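Local coordinates for protein chitinase A (Pteris ryukyuensis, PDB 4RL3) that probably hydrolyses the glycosidic bonds of chitin, this chain being the family 18 catalytic domain of a longer protein that also contains LysM sequence, at residues 8-22 with 52-66. Sequence-based numbering, arbitrary orientation.
Sequences IGALYNGVQFTDVPI and YWQNSVLTPAAVQAI. With EDO (1,2-ethanediol), chain C.
In this family 18 TIM barrel the loop following strand 3-8 packs against the loop that leads into helix 60-69, and the two are pinned together at Q54. The backbone N of Q54 donates to G9 O (3.0 Å), while at the far end of its extended side chain OE1 receives the N-H of G14 (2.9 Å), in the amide plane and on a lone pair. CG of Q54 stands anti to the backbone N (chi1 -165°), which runs the side chain past Y12 in the opposite direction to the tyrosine; CG lies 3.7 Å from Y12 CD2, and the Q54 backbone lies over one face of the ring, toward its rim. A lysine in place of Q54 would probably leave G14 N without its acceptor. A water lies within hydrogen-bonding distance of both Q54 OE1 and V15 O, and water 1 joins A10 O to Y52 O. The backbone angles at G9 call for glycine, and a CB there would come too close to W53 CB and L58 CD1.

Farther along, where helix 60-69 of the barrel's outer layer begins, the contact turns apolar. L58 splits its two methyls: CD1 reaches G9 CA and I8 CG1, while CD2 sits over the centre of the F17 ring, 3.9 Å from its centroid and 6° off the normal, a CH-pi contact. The ring of F17 reaches V63 CG2 through CE2 (3.7 Å) and meets I66 CG2 through CD2; F30 of strand 27-36 also adjoins it. I22 and I66 meet tip to tip through their CD1 methyls (3.9 Å). T59 N-caps the helix, its OG1 accepting from A62 N, and W53 NE1 donates to L58 O in the indole plane, tying the approach to the helix back on itself.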
loop_
_atom_site.group_PDB
_atom_site.type_symbol
_atom_site.label_atom_id
_atom_site.label_comp_id
_atom_site.label_asym_id
_atom_site.label_seq_id
_atom_site.Cartn_x
_atom_site.Cartn_y
_atom_site.Cartn_z
ATOM N N ILE A 8 3.681 -4.999 -5.320
ATOM C CA ILE A 8 4.543 -5.629 -6.312
ATOM C C ILE A 8 5.567 -4.669 -6.911
ATOM O O ILE A 8 5.252 -3.517 -7.206
ATOM C CB ILE A 8 3.686 -6.252 -7.441
ATOM C CG1 ILE A 8 4.552 -6.984 -8.482
ATOM C CG2 ILE A 8 2.807 -5.209 -8.126
ATOM C CD1 ILE A 8 3.760 -7.911 -9.362
ATOM N N GLY A 9 6.791 -5.167 -7.090
ATOM C CA GLY A 9 7.772 -4.536 -7.974
ATOM C C GLY A 9 9.051 -3.975 -7.391
ATOM O O GLY A 9 9.923 -3.583 -8.150
ATOM N N ALA A 10 9.183 -3.949 -6.063
ATOM C CA ALA A 10 10.281 -3.220 -5.429
ATOM C C ALA A 10 11.601 -3.973 -5.409
ATOM O O ALA A 10 12.648 -3.346 -5.263
ATOM C CB ALA A 10 9.905 -2.815 -4.016
ATOM N N LEU A 11 11.567 -5.296 -5.527
ATOM C CA LEU A 11 12.810 -6.076 -5.408
ATOM C C LEU A 11 13.572 -6.242 -6.717
ATOM O O LEU A 11 14.731 -6.680 -6.695
ATOM C CB LEU A 11 12.547 -7.461 -4.810
ATOM C CG LEU A 11 11.881 -7.491 -3.435
ATOM C CD1 LEU A 11 11.967 -8.900 -2.869
ATOM C CD2 LEU A 11 12.503 -6.505 -2.457
ATOM N N TYR A 12 12.962 -5.875 -7.839
ATOM C CA TYR A 12 13.550 -6.118 -9.163
ATOM C C TYR A 12 13.937 -7.590 -9.318
ATOM O O TYR A 12 15.062 -7.909 -9.723
ATOM C CB TYR A 12 14.756 -5.201 -9.420
ATOM C CG TYR A 12 14.441 -3.712 -9.462
ATOM C CD1 TYR A 12 14.097 -3.018 -8.302
ATOM C CD2 TYR A 12 14.515 -2.989 -10.662
ATOM C CE1 TYR A 12 13.814 -1.656 -8.337
ATOM C CE2 TYR A 12 14.246 -1.626 -10.697
ATOM C CZ TYR A 12 13.890 -0.973 -9.535
ATOM O OH TYR A 12 13.623 0.385 -9.583
ATOM N N ASN A 13 13.000 -8.483 -9.009
ATOM C CA ASN A 13 13.296 -9.918 -9.049
ATOM C C ASN A 13 12.583 -10.655 -10.163
ATOM O O ASN A 13 12.620 -11.885 -10.208
ATOM C CB ASN A 13 13.093 -10.606 -7.682
ATOM C CG ASN A 13 11.628 -10.825 -7.304
ATOM O OD1 ASN A 13 10.690 -10.510 -8.057
ATOM N ND2 ASN A 13 11.434 -11.365 -6.105
ATOM N N GLY A 14 11.943 -9.908 -11.064
ATOM C CA GLY A 14 11.336 -10.492 -12.239
ATOM C C GLY A 14 9.881 -10.858 -12.103
ATOM O O GLY A 14 9.269 -11.301 -13.071
ATOM N N VAL A 15 9.301 -10.677 -10.924
ATOM C CA VAL A 15 7.893 -11.007 -10.745
ATOM C C VAL A 15 7.030 -10.117 -11.640
ATOM O O VAL A 15 7.345 -8.953 -11.882
ATOM C CB VAL A 15 7.464 -10.909 -9.262
ATOM C CG1 VAL A 15 7.527 -9.464 -8.754
ATOM C CG2 VAL A 15 6.074 -11.516 -9.055
ATOM N N GLN A 16 5.947 -10.698 -12.145
ATOM C CA GLN A 16 5.037 -10.009 -13.041
ATOM C C GLN A 16 3.628 -10.064 -12.463
ATOM O O GLN A 16 3.328 -10.909 -11.605
ATOM C CB GLN A 16 5.087 -10.669 -14.418
ATOM C CG GLN A 16 6.476 -10.610 -15.041
ATOM C CD GLN A 16 6.536 -11.252 -16.405
ATOM O OE1 GLN A 16 6.964 -12.409 -16.540
ATOM N NE2 GLN A 16 6.087 -10.530 -17.421
ATOM N N PHE A 17 2.771 -9.145 -12.913
ATOM C CA PHE A 17 1.355 -9.154 -12.528
ATOM C C PHE A 17 0.793 -10.538 -12.847
ATOM O O PHE A 17 -0.003 -11.086 -12.092
ATOM C CB PHE A 17 0.520 -8.123 -13.309
ATOM C CG PHE A 17 0.933 -6.670 -13.127
ATOM C CD1 PHE A 17 0.999 -6.099 -11.870
ATOM C CD2 PHE A 17 1.170 -5.863 -14.230
ATOM C CE1 PHE A 17 1.342 -4.764 -11.701
ATOM C CE2 PHE A 17 1.510 -4.521 -14.082
ATOM C CZ PHE A 17 1.604 -3.974 -12.808
ATOM N N THR A 18 1.208 -11.090 -13.990
ATOM C CA THR A 18 0.678 -12.364 -14.472
ATOM C C THR A 18 1.040 -13.598 -13.622
ATOM O O THR A 18 0.415 -14.659 -13.777
ATOM C CB THR A 18 1.131 -12.617 -15.936
ATOM O OG1 THR A 18 2.555 -12.576 -16.009
ATOM C CG2 THR A 18 0.542 -11.576 -16.886
ATOM N N ASP A 19 2.015 -13.460 -12.727
ATOM C CA ASP A 19 2.359 -14.510 -11.763
ATOM C C ASP A 19 1.375 -14.592 -10.592
ATOM O O ASP A 19 1.349 -15.594 -9.875
ATOM C CB ASP A 19 3.757 -14.275 -11.191
ATOM C CG ASP A 19 4.848 -14.400 -12.230
ATOM O OD1 ASP A 19 4.788 -15.319 -13.071
ATOM O OD2 ASP A 19 5.776 -13.600 -12.198
ATOM N N VAL A 20 0.623 -13.522 -10.359
ATOM C CA VAL A 20 -0.219 -13.422 -9.171
ATOM C C VAL A 20 -1.627 -13.941 -9.430
ATOM O O VAL A 20 -2.290 -13.494 -10.365
ATOM C CB VAL A 20 -0.318 -11.961 -8.678
ATOM C CG1 VAL A 20 -1.096 -11.887 -7.370
ATOM C CG2 VAL A 20 1.072 -11.382 -8.493
ATOM N N PRO A 21 -2.105 -14.870 -8.582
ATOM C CA PRO A 21 -3.462 -15.392 -8.742
ATOM C C PRO A 21 -4.483 -14.262 -8.621
ATOM O O PRO A 21 -4.399 -13.462 -7.689
ATOM C CB PRO A 21 -3.600 -16.401 -7.584
ATOM C CG PRO A 21 -2.218 -16.696 -7.145
ATOM C CD PRO A 21 -1.408 -15.473 -7.430
ATOM N N ILE A 22 -5.404 -14.185 -9.586
ATOM C CA ILE A 22 -6.464 -13.169 -9.605
ATOM C C ILE A 22 -7.831 -13.868 -9.602
ATOM O O ILE A 22 -8.197 -14.553 -10.558
ATOM C CB ILE A 22 -6.353 -12.259 -10.852
ATOM C CG1 ILE A 22 -5.023 -11.488 -10.852
ATOM C CG2 ILE A 22 -7.536 -11.303 -10.931
ATOM C CD1 ILE A 22 -4.608 -10.956 -12.206
ATOM N N TYR A 52 10.868 3.605 -8.817
ATOM C CA TYR A 52 11.720 2.599 -8.185
ATOM C C TYR A 52 10.968 1.284 -7.999
ATOM O O TYR A 52 11.076 0.624 -6.968
ATOM C CB TYR A 52 12.327 3.117 -6.886
ATOM C CG TYR A 52 13.217 4.319 -7.127
ATOM C CD1 TYR A 52 14.505 4.172 -7.648
ATOM C CD2 TYR A 52 12.760 5.605 -6.869
ATOM C CE1 TYR A 52 15.304 5.274 -7.883
ATOM C CE2 TYR A 52 13.551 6.710 -7.104
ATOM C CZ TYR A 52 14.825 6.538 -7.608
ATOM O OH TYR A 52 15.615 7.645 -7.835
ATOM N N TRP A 53 10.185 0.924 -9.007
ATOM C CA TRP A 53 9.832 -0.479 -9.210
ATOM C C TRP A 53 10.474 -0.940 -10.505
ATOM O O TRP A 53 11.017 -0.133 -11.269
ATOM C CB TRP A 53 8.319 -0.713 -9.254
ATOM C CG TRP A 53 7.610 -0.138 -10.448
ATOM C CD1 TRP A 53 7.360 -0.752 -11.647
ATOM C CD2 TRP A 53 7.007 1.151 -10.531
ATOM N NE1 TRP A 53 6.648 0.089 -12.476
ATOM C CE2 TRP A 53 6.418 1.263 -11.811
ATOM C CE3 TRP A 53 6.892 2.224 -9.640
ATOM C CZ2 TRP A 53 5.742 2.409 -12.224
ATOM C CZ3 TRP A 53 6.223 3.357 -10.060
ATOM C CH2 TRP A 53 5.658 3.441 -11.332
ATOM N N GLN A 54 10.387 -2.243 -10.755
ATOM C CA GLN A 54 10.993 -2.837 -11.941
ATOM C C GLN A 54 10.161 -2.539 -13.180
ATOM O O GLN A 54 9.464 -3.414 -13.705
ATOM C CB GLN A 54 11.186 -4.345 -11.759
ATOM C CG GLN A 54 12.124 -4.936 -12.794
ATOM C CD GLN A 54 12.463 -6.399 -12.556
ATOM O OE1 GLN A 54 11.654 -7.177 -12.044
ATOM N NE2 GLN A 54 13.673 -6.790 -12.950
ATOM N N ASN A 55 10.237 -1.288 -13.632
ATOM C CA ASN A 55 9.355 -0.805 -14.695
ATOM C C ASN A 55 9.739 -1.260 -16.101
ATOM O O ASN A 55 8.950 -1.084 -17.038
ATOM C CB ASN A 55 9.219 0.721 -14.658
ATOM C CG ASN A 55 10.520 1.445 -14.973
ATOM O OD1 ASN A 55 11.587 1.069 -14.491
ATOM N ND2 ASN A 55 10.426 2.505 -15.756
ATOM N N SER A 56 10.925 -1.846 -16.263
ATOM C CA SER A 56 11.255 -2.511 -17.525
ATOM C C SER A 56 10.420 -3.780 -17.726
ATOM O O SER A 56 10.239 -4.232 -18.865
ATOM C CB SER A 56 12.735 -2.854 -17.593
ATOM O OG SER A 56 13.092 -3.823 -16.632
ATOM N N VAL A 57 9.914 -4.330 -16.614
ATOM C CA VAL A 57 9.049 -5.519 -16.610
ATOM C C VAL A 57 7.593 -5.114 -16.403
ATOM O O VAL A 57 6.713 -5.508 -17.172
ATOM C CB VAL A 57 9.505 -6.520 -15.522
ATOM C CG1 VAL A 57 8.537 -7.686 -15.399
ATOM C CG2 VAL A 57 10.911 -7.012 -15.849
ATOM N N LEU A 58 7.356 -4.315 -15.364
ATOM C CA LEU A 58 6.029 -3.804 -15.038
ATOM C C LEU A 58 5.856 -2.473 -15.752
ATOM O O LEU A 58 5.934 -1.395 -15.165
ATOM C CB LEU A 58 5.851 -3.684 -13.517
ATOM C CG LEU A 58 6.085 -5.011 -12.769
ATOM C CD1 LEU A 58 6.151 -4.852 -11.256
ATOM C CD2 LEU A 58 5.033 -6.050 -13.123
ATOM N N THR A 59 5.677 -2.577 -17.058
ATOM C CA THR A 59 5.626 -1.443 -17.973
ATOM C C THR A 59 4.211 -0.891 -18.063
ATOM O O THR A 59 3.270 -1.516 -17.613
ATOM C CB THR A 59 5.977 -1.910 -19.394
ATOM O OG1 THR A 59 5.053 -2.938 -19.768
ATOM C CG2 THR A 59 7.404 -2.452 -19.465
ATOM N N PRO A 60 4.045 0.285 -18.695
ATOM C CA PRO A 60 2.693 0.747 -18.962
ATOM C C PRO A 60 1.871 -0.280 -19.756
ATOM O O PRO A 60 0.695 -0.475 -19.463
ATOM C CB PRO A 60 2.922 2.052 -19.733
ATOM C CG PRO A 60 4.248 2.534 -19.241
ATOM C CD PRO A 60 5.053 1.285 -19.091
ATOM N N ALA A 61 2.481 -0.929 -20.744
ATOM C CA ALA A 61 1.780 -1.957 -21.522
ATOM C C ALA A 61 1.330 -3.137 -20.653
ATOM O O ALA A 61 0.245 -3.678 -20.869
ATOM C CB ALA A 61 2.659 -2.442 -22.653
ATOM N N ALA A 62 2.147 -3.506 -19.665
ATOM C CA ALA A 62 1.788 -4.563 -18.709
ATOM C C ALA A 62 0.601 -4.181 -17.835
ATOM O O ALA A 62 -0.260 -5.014 -17.570
ATOM C CB ALA A 62 2.980 -4.956 -17.838
ATOM N N VAL A 63 0.550 -2.922 -17.390
ATOM C CA VAL A 63 -0.596 -2.456 -16.595
ATOM C C VAL A 63 -1.858 -2.469 -17.449
ATOM O O VAL A 63 -2.916 -2.937 -17.010
ATOM C CB VAL A 63 -0.392 -1.031 -16.026
ATOM C CG1 VAL A 63 -1.685 -0.539 -15.366
ATOM C CG2 VAL A 63 0.772 -0.998 -15.048
ATOM N N GLN A 64 -1.758 -1.949 -18.668
ATOM C CA GLN A 64 -2.914 -1.856 -19.545
ATOM C C GLN A 64 -3.450 -3.249 -19.843
ATOM O O GLN A 64 -4.665 -3.481 -19.823
ATOM C CB GLN A 64 -2.500 -1.149 -20.829
ATOM C CG GLN A 64 -3.622 -0.787 -21.773
ATOM C CD GLN A 64 -3.134 0.069 -22.930
ATOM O OE1 GLN A 64 -2.008 -0.106 -23.418
ATOM N NE2 GLN A 64 -3.965 1.011 -23.364
ATOM N N ALA A 65 -2.530 -4.179 -20.080
ATOM C CA ALA A 65 -2.892 -5.559 -20.429
ATOM C C ALA A 65 -3.591 -6.294 -19.290
ATOM O O ALA A 65 -4.618 -6.924 -19.514
ATOM C CB ALA A 65 -1.678 -6.341 -20.881
ATOM N N ILE A 66 -3.055 -6.226 -18.076
ATOM C CA ILE A 66 -3.692 -6.939 -16.968
ATOM C C ILE A 66 -5.078 -6.360 -16.690
ATOM O O ILE A 66 -6.014 -7.103 -16.414
ATOM C CB ILE A 66 -2.792 -7.013 -15.698
ATOM C CG1 ILE A 66 -3.207 -8.178 -14.800
ATOM C CG2 ILE A 66 -2.750 -5.685 -14.953
ATOM C CD1 ILE A 66 -2.869 -9.548 -15.368
HETATM C C1 EDO C . 7.578 -4.866 -2.444
HETATM O O1 EDO C . 7.403 -5.005 -3.867
HETATM C C2 EDO C . 8.872 -5.525 -1.961
HETATM O O2 EDO C . 8.798 -6.944 -2.055
HETATM O O HOH W 1 12.680 -0.468 -5.094
HETATM O O HOH W 2 13.240 1.716 -12.025
HETATM O O HOH W 3 9.123 -6.996 -10.964
HETATM O O HOH W 4 5.010 -7.925 -17.152
#